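Local coordinates for protein AlkZ (Streptomyces sahachiroi, PDB 5UUJ) that belongs to the AlkZ-like family of DNA glycosylases, helix-rich proteins grouped in the helix-turn-helix clan, at residues G133-R138 and H177-G182; I281-G286 and E355-H360; V334-V339 and S365-L370. All coordinates share one frame; numbering follows the deposited sequence.

Interaction 1. Residues G133-R138 and H177-G182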
# COMPACT_ATOMS: atom_id res chain seq x y z
N GLY A 133 16.57 12.70 -16.22
CA GLY A 133 17.92 12.17 -16.19
C GLY A 133 18.78 12.86 -15.15
O GLY A 133 20.01 12.87 -15.25
N VAL A 134 18.13 13.42 -14.14
CA VAL A 134 18.79 14.19 -13.10
C VAL A 134 18.24 13.81 -11.73
O VAL A 134 17.03 13.62 -11.56
CB VAL A 134 18.61 15.71 -13.31
CG1 VAL A 134 19.34 16.50 -12.24
CG2 VAL A 134 19.11 16.11 -14.69
N VAL A 135 19.14 13.70 -10.75
CA VAL A 135 18.77 13.33 -9.39
C VAL A 135 19.06 14.49 -8.43
O VAL A 135 20.20 14.95 -8.34
CB VAL A 135 19.54 12.07 -8.93
CG1 VAL A 135 19.14 11.67 -7.52
CG2 VAL A 135 19.29 10.92 -9.89
N LEU A 136 18.03 14.95 -7.73
CA LEU A 136 18.15 16.11 -6.84
C LEU A 136 17.47 15.87 -5.50
O LEU A 136 16.44 15.20 -5.42
CB LEU A 136 17.53 17.35 -7.49
CG LEU A 136 18.10 17.83 -8.82
CD1 LEU A 136 17.27 18.99 -9.36
CD2 LEU A 136 19.55 18.25 -8.68
N THR A 137 18.05 16.44 -4.45
CA THR A 137 17.39 16.48 -3.15
C THR A 137 16.20 17.44 -3.23
O THR A 137 16.02 18.12 -4.24
CB THR A 137 18.35 16.95 -2.03
OG1 THR A 137 18.74 18.30 -2.27
CG2 THR A 137 19.59 16.07 -1.98
N ARG A 138 15.39 17.47 -2.18
CA ARG A 138 14.27 18.41 -2.12
C ARG A 138 14.77 19.84 -2.26
O ARG A 138 14.28 20.61 -3.08
CB ARG A 138 13.49 18.24 -0.82
CG ARG A 138 12.42 19.30 -0.59
CD ARG A 138 11.73 19.10 0.75
NE ARG A 138 12.68 19.10 1.86
CZ ARG A 138 13.04 20.18 2.56
NH1 ARG A 138 12.52 21.37 2.28
NH2 ARG A 138 13.92 20.06 3.54
N HIS A 177 11.11 8.82 -6.13
CA HIS A 177 12.39 8.76 -5.44
C HIS A 177 13.50 8.33 -6.39
O HIS A 177 13.31 7.43 -7.21
CB HIS A 177 12.35 7.80 -4.26
CG HIS A 177 11.70 8.36 -3.03
ND1 HIS A 177 12.12 8.05 -1.76
CD2 HIS A 177 10.65 9.20 -2.88
CE1 HIS A 177 11.37 8.68 -0.88
NE2 HIS A 177 10.46 9.39 -1.53
N GLY A 178 14.65 8.97 -6.27
CA GLY A 178 15.87 8.47 -6.88
C GLY A 178 16.60 7.66 -5.83
O GLY A 178 16.07 7.42 -4.74
N PRO A 179 17.83 7.22 -6.14
CA PRO A 179 18.64 6.56 -5.12
C PRO A 179 18.96 7.53 -3.99
O PRO A 179 19.21 8.70 -4.27
CB PRO A 179 19.91 6.15 -5.88
CG PRO A 179 19.56 6.26 -7.34
CD PRO A 179 18.54 7.34 -7.43
N ASN A 180 18.94 7.06 -2.75
CA ASN A 180 19.30 7.93 -1.63
C ASN A 180 20.74 8.38 -1.76
O ASN A 180 21.62 7.59 -2.10
CB ASN A 180 19.09 7.22 -0.29
CG ASN A 180 17.63 6.96 0.02
OD1 ASN A 180 16.73 7.57 -0.57
ND2 ASN A 180 17.38 6.05 0.95
N ARG A 181 20.97 9.67 -1.50
CA ARG A 181 22.32 10.20 -1.41
C ARG A 181 22.71 10.21 0.06
O ARG A 181 22.35 11.13 0.80
CB ARG A 181 22.40 11.60 -2.01
CG ARG A 181 23.82 12.12 -2.18
CD ARG A 181 23.82 13.58 -2.57
NE ARG A 181 23.04 13.83 -3.78
CZ ARG A 181 22.61 15.03 -4.16
NH1 ARG A 181 22.87 16.10 -3.43
NH2 ARG A 181 21.90 15.15 -5.28
N GLY A 182 23.43 9.18 0.49
CA GLY A 182 23.68 8.97 1.90
C GLY A 182 22.36 8.74 2.61
O GLY A 182 21.66 7.77 2.34
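R181 and P179 lie in the hairpin loop between strands 176-177 and 186-188, and meet V135 and T137 around strand 136-137. The sheet order 136-137, 186-188, 176-177, with three helices between strands 136-137 and 176-177, is consistent with a winged helix whose wing is this loop. Strand 186-188 pairs with both other strands, so the contact joins the two outer parts of the sheet along the protein surface. R181 makes the main crossing. Its CG stands anti to the backbone N (chi1 -169°), and a bend at chi3 (-56°) carries the guanidinium to T137, where the two side chains cross at about a right angle. The methyl CG2 of T137 lies over one guanidinium face, 3.6 Å from R181 NH1. At the guanidinium's edge, close to its plane, V135 O is 3.5 Å from R181 NH2. The stronger partner of that nitrogen is E140, whose OE1 forms a salt bridge with it. T137 is the N-cap of the helix beginning at R138: its OG1 is hydrogen-bonded to the backbone N of E140, while CG2 packs on the guanidinium. Apolar contact is slight, with V135 CG1 4.4 Å from P179 CD.

Interaction 2. Residues I281-G286 and E355-H360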
# COMPACT_ATOMS: atom_id res chain seq x y z
N ILE A 281 -2.22 -19.22 13.12
CA ILE A 281 -1.72 -17.94 13.60
C ILE A 281 -0.75 -17.32 12.60
O ILE A 281 0.03 -18.03 11.96
CB ILE A 281 -0.99 -18.08 14.96
CG1 ILE A 281 -1.90 -18.77 15.98
CG2 ILE A 281 -0.53 -16.73 15.48
CD1 ILE A 281 -3.18 -18.03 16.28
N ARG A 282 -0.82 -16.00 12.47
CA ARG A 282 0.12 -15.27 11.63
C ARG A 282 0.50 -13.96 12.34
O ARG A 282 -0.37 -13.26 12.86
CB ARG A 282 -0.50 -14.99 10.26
CG ARG A 282 0.48 -14.54 9.20
CD ARG A 282 1.39 -15.66 8.72
NE ARG A 282 2.68 -15.11 8.29
CZ ARG A 282 3.36 -15.49 7.21
NH1 ARG A 282 2.91 -16.43 6.40
NH2 ARG A 282 4.52 -14.91 6.94
N LEU A 283 1.79 -13.67 12.38
CA LEU A 283 2.29 -12.43 12.95
C LEU A 283 2.73 -11.49 11.83
O LEU A 283 3.73 -11.74 11.16
CB LEU A 283 3.46 -12.68 13.91
CG LEU A 283 3.15 -13.43 15.21
CD1 LEU A 283 4.40 -13.52 16.07
CD2 LEU A 283 2.03 -12.76 15.98
N LEU A 284 1.97 -10.42 11.65
CA LEU A 284 2.25 -9.45 10.59
C LEU A 284 2.87 -8.19 11.17
O LEU A 284 2.52 -7.77 12.27
CB LEU A 284 0.96 -9.11 9.84
CG LEU A 284 0.16 -10.31 9.32
CD1 LEU A 284 -1.14 -9.84 8.67
CD2 LEU A 284 0.98 -11.13 8.33
N GLY A 285 3.79 -7.59 10.42
CA GLY A 285 4.40 -6.34 10.83
C GLY A 285 3.41 -5.19 10.81
O GLY A 285 2.24 -5.38 10.46
N GLY A 286 3.86 -4.00 11.19
CA GLY A 286 3.01 -2.84 11.18
C GLY A 286 2.61 -2.44 9.77
O GLY A 286 3.27 -2.84 8.81
N GLU A 355 5.47 -19.21 19.04
CA GLU A 355 6.92 -19.30 19.04
C GLU A 355 7.46 -19.62 17.64
O GLU A 355 8.54 -19.17 17.27
CB GLU A 355 7.39 -20.36 20.04
CG GLU A 355 7.37 -19.87 21.48
CD GLU A 355 7.74 -20.94 22.49
OE1 GLU A 355 7.89 -20.59 23.68
OE2 GLU A 355 7.88 -22.12 22.10
N LYS A 356 6.70 -20.39 16.87
CA LYS A 356 7.11 -20.71 15.51
C LYS A 356 7.05 -19.46 14.63
O LYS A 356 7.94 -19.22 13.81
CB LYS A 356 6.22 -21.81 14.92
CG LYS A 356 6.65 -22.30 13.55
CD LYS A 356 8.13 -22.67 13.52
CE LYS A 356 8.50 -23.44 12.26
NZ LYS A 356 7.89 -24.80 12.24
N GLU A 357 6.01 -18.65 14.83
CA GLU A 357 5.90 -17.39 14.12
C GLU A 357 7.02 -16.43 14.54
O GLU A 357 7.57 -15.72 13.71
CB GLU A 357 4.54 -16.74 14.36
CG GLU A 357 3.44 -17.25 13.44
CD GLU A 357 3.70 -16.90 11.99
OE1 GLU A 357 3.47 -15.73 11.60
OE2 GLU A 357 4.14 -17.79 11.23
N ALA A 358 7.36 -16.44 15.82
CA ALA A 358 8.43 -15.58 16.33
C ALA A 358 9.75 -15.90 15.64
O ALA A 358 10.54 -15.01 15.35
CB ALA A 358 8.57 -15.74 17.84
N ALA A 359 9.99 -17.18 15.37
CA ALA A 359 11.21 -17.61 14.69
C ALA A 359 11.24 -17.12 13.25
O ALA A 359 12.29 -16.79 12.71
CB ALA A 359 11.33 -19.12 14.73
N HIS A 360 10.06 -17.07 12.63
CA HIS A 360 9.92 -16.55 11.28
C HIS A 360 10.17 -15.04 11.27
O HIS A 360 10.85 -14.52 10.39
CB HIS A 360 8.52 -16.88 10.74
CG HIS A 360 8.35 -16.58 9.28
ND1 HIS A 360 9.00 -17.27 8.29
CD2 HIS A 360 7.57 -15.66 8.65
CE1 HIS A 360 8.65 -16.79 7.11
NE2 HIS A 360 7.78 -15.82 7.30
O HOH W 1 4.77 -14.11 10.12
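E357 of helix 351-365 reaches strand 281-284 level with L283; the axes of strand 281-284 and helix 355-360 approach to 8.2 Å. The glutamate chain is folded at chi2 (-65°), which brings its carboxylate back against the strand backbone. There OE1 accepts the L283 backbone N-H at 2.8 Å, nearly straight at 168°, on its anti side and somewhat out of the carboxylate plane. R282 crosses E357 at about a right angle, its NE forming a long salt bridge (3.5 Å) to the same OE1, while E357 OE2 lies over one guanidinium face with the two planes steeply inclined. A water bonded to OE1 (2.6 Å) also accepts from R282 NE and donates to L283 O. Nearer the helix backbone, L283 runs past in the opposite direction, with its CD1 3.6 Å from E357 CB. The H360 ring stands almost perpendicular to the R282 guanidinium (85°); R282 NH2 is 3.4 Å from H360 NE2, at an angle too poor for a bond. H360 NE2 hydrogen-bonds to L54 O, to which R282 NH2 adds a weak hydrogen bond. Salt bridges join R25 to E357 OE2 and E23 to R282 NH1. With amide, water and two arginines around it, buried E357 would probably remain ionised.

Interaction 3. Residues V334-V339 and S365-L370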
# COMPACT_ATOMS: atom_id res chain seq x y z
N VAL A 334 10.45 -5.79 21.98
CA VAL A 334 10.97 -5.04 23.12
C VAL A 334 12.16 -5.79 23.72
O VAL A 334 12.03 -6.96 24.12
CB VAL A 334 9.89 -4.82 24.20
CG1 VAL A 334 10.43 -3.98 25.35
CG2 VAL A 334 8.66 -4.17 23.60
N ASP A 335 13.31 -5.13 23.79
CA ASP A 335 14.53 -5.74 24.32
C ASP A 335 14.81 -7.04 23.57
O ASP A 335 15.20 -8.05 24.16
CB ASP A 335 14.38 -5.99 25.83
CG ASP A 335 15.72 -6.19 26.53
OD1 ASP A 335 16.78 -5.92 25.92
OD2 ASP A 335 15.71 -6.59 27.71
N GLN A 336 14.61 -7.00 22.26
CA GLN A 336 14.80 -8.15 21.38
C GLN A 336 13.99 -9.36 21.86
O GLN A 336 14.43 -10.51 21.74
CB GLN A 336 16.28 -8.51 21.29
CG GLN A 336 17.12 -7.42 20.62
CD GLN A 336 16.64 -7.09 19.22
OE1 GLN A 336 16.50 -5.92 18.86
NE2 GLN A 336 16.37 -8.12 18.42
N GLU A 337 12.81 -9.08 22.40
CA GLU A 337 11.83 -10.11 22.71
C GLU A 337 10.53 -9.75 21.99
O GLU A 337 10.18 -8.58 21.89
CB GLU A 337 11.60 -10.22 24.22
CG GLU A 337 12.84 -10.60 25.01
CD GLU A 337 12.52 -10.88 26.47
OE1 GLU A 337 11.94 -10.01 27.14
OE2 GLU A 337 12.86 -11.99 26.95
N LEU A 338 9.83 -10.76 21.49
CA LEU A 338 8.55 -10.52 20.83
C LEU A 338 7.45 -10.55 21.88
O LEU A 338 7.07 -11.60 22.37
CB LEU A 338 8.30 -11.56 19.73
CG LEU A 338 7.33 -11.12 18.62
CD1 LEU A 338 7.59 -11.89 17.34
CD2 LEU A 338 5.88 -11.27 19.05
N VAL A 339 6.96 -9.36 22.22
CA VAL A 339 5.92 -9.21 23.23
C VAL A 339 4.55 -9.17 22.58
O VAL A 339 4.24 -8.24 21.83
CB VAL A 339 6.13 -7.92 24.06
CG1 VAL A 339 5.07 -7.81 25.15
CG2 VAL A 339 7.52 -7.91 24.68
N SER A 365 13.84 -10.33 10.64
CA SER A 365 14.42 -9.16 11.31
C SER A 365 15.95 -9.21 11.31
O SER A 365 16.61 -8.24 11.69
CB SER A 365 13.92 -9.07 12.75
OG SER A 365 12.51 -9.10 12.81
N GLY A 366 16.51 -10.34 10.89
CA GLY A 366 17.95 -10.49 10.82
C GLY A 366 18.59 -10.79 12.17
O GLY A 366 19.75 -10.46 12.40
N VAL A 367 17.82 -11.40 13.07
CA VAL A 367 18.34 -11.83 14.36
C VAL A 367 18.14 -13.33 14.53
O VAL A 367 17.30 -13.93 13.86
CB VAL A 367 17.66 -11.07 15.52
CG1 VAL A 367 17.93 -9.58 15.40
CG2 VAL A 367 16.16 -11.35 15.56
N SER A 368 18.90 -13.92 15.44
CA SER A 368 18.91 -15.37 15.62
C SER A 368 17.70 -15.89 16.37
O SER A 368 17.20 -16.98 16.08
CB SER A 368 20.19 -15.79 16.35
OG SER A 368 20.09 -17.13 16.80
N ARG A 369 17.21 -15.11 17.34
CA ARG A 369 16.13 -15.57 18.20
C ARG A 369 15.30 -14.41 18.73
O ARG A 369 15.81 -13.32 18.98
CB ARG A 369 16.69 -16.37 19.38
CG ARG A 369 15.91 -17.65 19.68
CD ARG A 369 16.04 -18.07 21.14
NE ARG A 369 17.41 -17.94 21.65
CZ ARG A 369 18.38 -18.83 21.47
NH1 ARG A 369 18.15 -19.93 20.76
NH2 ARG A 369 19.58 -18.62 21.98
N LEU A 370 14.01 -14.67 18.89
CA LEU A 370 13.10 -13.74 19.55
C LEU A 370 12.28 -14.48 20.59
O LEU A 370 11.24 -15.05 20.26
CB LEU A 370 12.18 -13.05 18.54
CG LEU A 370 12.78 -11.96 17.64
CD1 LEU A 370 11.72 -11.45 16.67
CD2 LEU A 370 13.35 -10.80 18.45
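L338 and L370 make the apolar part of this contact, with methyl groups in light contact where strand 337-342 passes the loop that follows helix 351-365. Their CD1 atoms are 4.2 Å apart. A chi1 of -75° sets L370 CG beside its backbone N, from where the two methyls part: CD1 goes to L338, while CD2 goes to the backbone of the neighbouring turn at Q336. V361 and A362 of the helix and I333 of strand 326-334 also touch L370, and its burial agrees with this wide set of neighbours.

A second group sets polar atoms against methyls. L370 CD2 comes within 3.5 Å of Q336 O and 4.0 Å of Q336 NE2. The Q336 chain bends at chi2 (-58°), directing its amide toward the loop, where NE2 lies 3.7 Å from V367 CG1. These are van der Waals contacts, and because Q336 is exposed and touches a crystal neighbour, its exact placement may owe something to the lattice.

Hydrogen bonds and a salt bridge lie within or beside each segment, not between them. V334 and E337 exchange two backbone hydrogen bonds, V334 N to E337 O and E337 N to V334 O, both 2.8 Å; with D335 and Q336 both in left-handed conformation, this is a two-residue hairpin turn close to type I'. On the other segment G366, with positive phi, ends helix 351-365 in a Schellman motif, and the loop continues to L370. L338 makes backbone bonds with P371 and R373, and E337 OE1 forms a salt bridge with R373.

Strand 337-342, helix 351-365 and strand 372-374, with the two strands adjacent and parallel, form a beta-alpha-beta crossover; the contact lies where its returning loop passes the tip of the hairpin.

How the interactions relate
Interactions 2 and 3 are neighbours, with centres about 11 Å apart, and both belong to the five-stranded mixed sheet and helix 351-365. Interaction 2 joins the helix to edge strand 281-284; interaction 3 lies near the other edge, at strand 337-342 and the loop leading to 372-374. Their segments alternate along the chain. L283 CD1 lies 3.8 Å from L338 CD1 and A358 CB 3.7 Å from L370 O, so the two contacts pack against each other where helix 351-365 lies on the sheet. Interaction 1 closes earlier in the chain, on another sheet, its nearest atoms about 17 and 18 Å from interactions 2 and 3; it thus appears to be a separate surface contact, apart from their shared packed region.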